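Local coordinates for core protein VP4 (Bluetongue virus, PDB 2JHP) that caps the viral messenger RNA inside the core, carrying its guanylyltransferase and methyltransferase activities in one elongated chain, at residues A[434-439]-A[449-454]. Numbering follows the deposited sequence.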
loop_
_atom_site.group_PDB
_atom_site.type_symbol
_atom_site.label_atom_id
_atom_site.label_comp_id
_atom_site.label_asym_id
_atom_site.label_seq_id
_atom_site.Cartn_x
_atom_site.Cartn_y
_atom_site.Cartn_z
ATOM N N ALA A 434 -11.139 2.119 -2.181
ATOM C CA ALA A 434 -10.360 3.329 -2.427
ATOM C C ALA A 434 -10.131 4.086 -1.116
ATOM O O ALA A 434 -10.924 3.965 -0.172
ATOM C CB ALA A 434 -11.061 4.199 -3.455
ATOM N N THR A 435 -9.033 4.829 -1.045
ATOM C CA THR A 435 -8.737 5.646 0.133
ATOM C C THR A 435 -8.571 7.118 -0.224
ATOM O O THR A 435 -8.145 7.449 -1.321
ATOM C CB THR A 435 -7.455 5.195 0.862
ATOM O OG1 THR A 435 -6.356 5.236 -0.051
ATOM C CG2 THR A 435 -7.609 3.807 1.446
ATOM N N ALA A 436 -8.912 7.981 0.725
ATOM C CA ALA A 436 -8.693 9.405 0.601
ATOM C C ALA A 436 -8.294 9.993 1.948
ATOM O O ALA A 436 -8.880 9.690 2.985
ATOM C CB ALA A 436 -9.934 10.097 0.064
ATOM N N TRP A 437 -7.282 10.837 1.917
ATOM C CA TRP A 437 -6.800 11.507 3.109
ATOM C C TRP A 437 -7.760 12.623 3.584
ATOM O O TRP A 437 -8.155 13.479 2.788
ATOM C CB TRP A 437 -5.417 12.090 2.820
ATOM C CG TRP A 437 -4.814 12.755 3.972
ATOM C CD1 TRP A 437 -4.873 14.086 4.270
ATOM C CD2 TRP A 437 -4.038 12.150 5.009
ATOM N NE1 TRP A 437 -4.167 14.352 5.422
ATOM C CE2 TRP A 437 -3.651 13.177 5.898
ATOM C CE3 TRP A 437 -3.619 10.846 5.267
ATOM C CZ2 TRP A 437 -2.870 12.939 7.028
ATOM C CZ3 TRP A 437 -2.850 10.599 6.395
ATOM C CH2 TRP A 437 -2.478 11.648 7.264
ATOM N N VAL A 438 -8.120 12.592 4.870
ATOM C CA VAL A 438 -9.048 13.548 5.458
ATOM C C VAL A 438 -8.433 14.206 6.688
ATOM O O VAL A 438 -9.012 15.141 7.252
ATOM C CB VAL A 438 -10.412 12.904 5.828
ATOM C CG1 VAL A 438 -11.183 12.497 4.575
ATOM C CG2 VAL A 438 -10.229 11.725 6.769
ATOM N N GLY A 439 -7.266 13.717 7.107
ATOM C CA GLY A 439 -6.578 14.246 8.264
ATOM C C GLY A 439 -6.248 15.725 8.135
ATOM O O GLY A 439 -5.813 16.177 7.079
ATOM N N PHE A 449 -3.235 16.200 0.484
ATOM C CA PHE A 449 -4.210 17.197 0.868
ATOM C C PHE A 449 -5.443 16.478 1.402
ATOM O O PHE A 449 -5.765 15.368 0.969
ATOM C CB PHE A 449 -4.550 18.110 -0.311
ATOM C CG PHE A 449 -5.257 17.414 -1.451
ATOM C CD1 PHE A 449 -6.664 17.345 -1.499
ATOM C CD2 PHE A 449 -4.534 16.852 -2.491
ATOM C CE1 PHE A 449 -7.314 16.734 -2.545
ATOM C CE2 PHE A 449 -5.203 16.225 -3.547
ATOM C CZ PHE A 449 -6.589 16.170 -3.563
ATOM N N ALA A 450 -6.121 17.116 2.351
ATOM C CA ALA A 450 -7.313 16.568 2.992
ATOM C C ALA A 450 -8.603 16.931 2.263
ATOM O O ALA A 450 -8.844 18.091 1.973
ATOM C CB ALA A 450 -7.378 17.033 4.444
ATOM N N LEU A 451 -9.428 15.924 1.973
ATOM C CA LEU A 451 -10.806 16.128 1.513
ATOM C C LEU A 451 -11.653 16.451 2.735
ATOM O O LEU A 451 -11.463 15.847 3.782
ATOM C CB LEU A 451 -11.365 14.864 0.836
ATOM C CG LEU A 451 -10.836 14.396 -0.520
ATOM C CD1 LEU A 451 -11.704 13.295 -1.085
ATOM C CD2 LEU A 451 -10.707 15.557 -1.509
ATOM N N PRO A 452 -12.557 17.443 2.627
ATOM C CA PRO A 452 -13.468 17.683 3.751
ATOM C C PRO A 452 -14.275 16.438 4.077
ATOM O O PRO A 452 -14.913 15.882 3.193
ATOM C CB PRO A 452 -14.375 18.813 3.224
ATOM C CG PRO A 452 -13.558 19.508 2.197
ATOM C CD PRO A 452 -12.766 18.425 1.539
ATOM N N ARG A 453 -14.225 15.992 5.329
ATOM C CA ARG A 453 -14.965 14.797 5.781
ATOM C C ARG A 453 -16.455 14.791 5.455
ATOM O O ARG A 453 -16.997 13.774 5.025
ATOM C CB ARG A 453 -14.812 14.594 7.281
ATOM C CG ARG A 453 -13.460 14.081 7.699
ATOM C CD ARG A 453 -13.498 13.709 9.145
ATOM N NE ARG A 453 -12.221 13.179 9.574
ATOM C CZ ARG A 453 -11.200 13.921 10.002
ATOM N NH1 ARG A 453 -10.071 13.327 10.363
ATOM N NH2 ARG A 453 -11.313 15.247 10.065
ATOM N N SER A 454 -17.114 15.922 5.678
ATOM C CA SER A 454 -18.550 16.019 5.467
ATOM C C SER A 454 -18.879 15.894 3.990
ATOM O O SER A 454 -19.892 15.305 3.627
ATOM C CB SER A 454 -19.108 17.319 6.044
ATOM O OG SER A 454 -18.619 18.449 5.342
#
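L451 N donates a hydrogen bond of 2.9 Å to W437 O, the only one between segments 434-439 and 449-454, joining the end of strand 433-437 to the approach to helix 453-460. The bond is nearly straight, 160° at the hydrogen. W437 O also takes a much weaker C-H contact from the residue before L451 (A450 CA to W437 O, 3.2 Å).

Apolar contacts flank this point. A436 CB meets the CD1 branch of L451 at 3.8 Å. The indole of W437 swings out with CG anti to the backbone N (chi1 -178°), and its CD1 edge lies against A450, 3.9 Å from A450 CB. V438 CG1 is 4.4 Å from L451 CB, and the same methyl makes van der Waals contact with L451 O (3.5 Å).

R453 crosses the V438 side chain at about a right angle; its extended chain brings NE to 3.7 Å from V438 CG2. V438 O lies over one face of the guanidinium, whereas R453 NH2 is hydrogen-bonded to G562 O.

The W437 side chain, about 7 Å from a bound guanine, packs edge-to-face on F499 and meets the ring of Y446, which lines a guanine pocket. Strand 433-437 is the fifth of a seven-stranded Rossmann-like methyltransferase sheet (order 3-2-1-4-5-7-6); at its C-terminal end the chain leaves the sheet, then returns to begin helix 453-460. Helix 421-430 covers A436 and L451 through M428 and Y425, V456 of helix 453-460 touches both V438 and L451, and strand 499-503, the sheet's only antiparallel member, runs alongside strand 433-437.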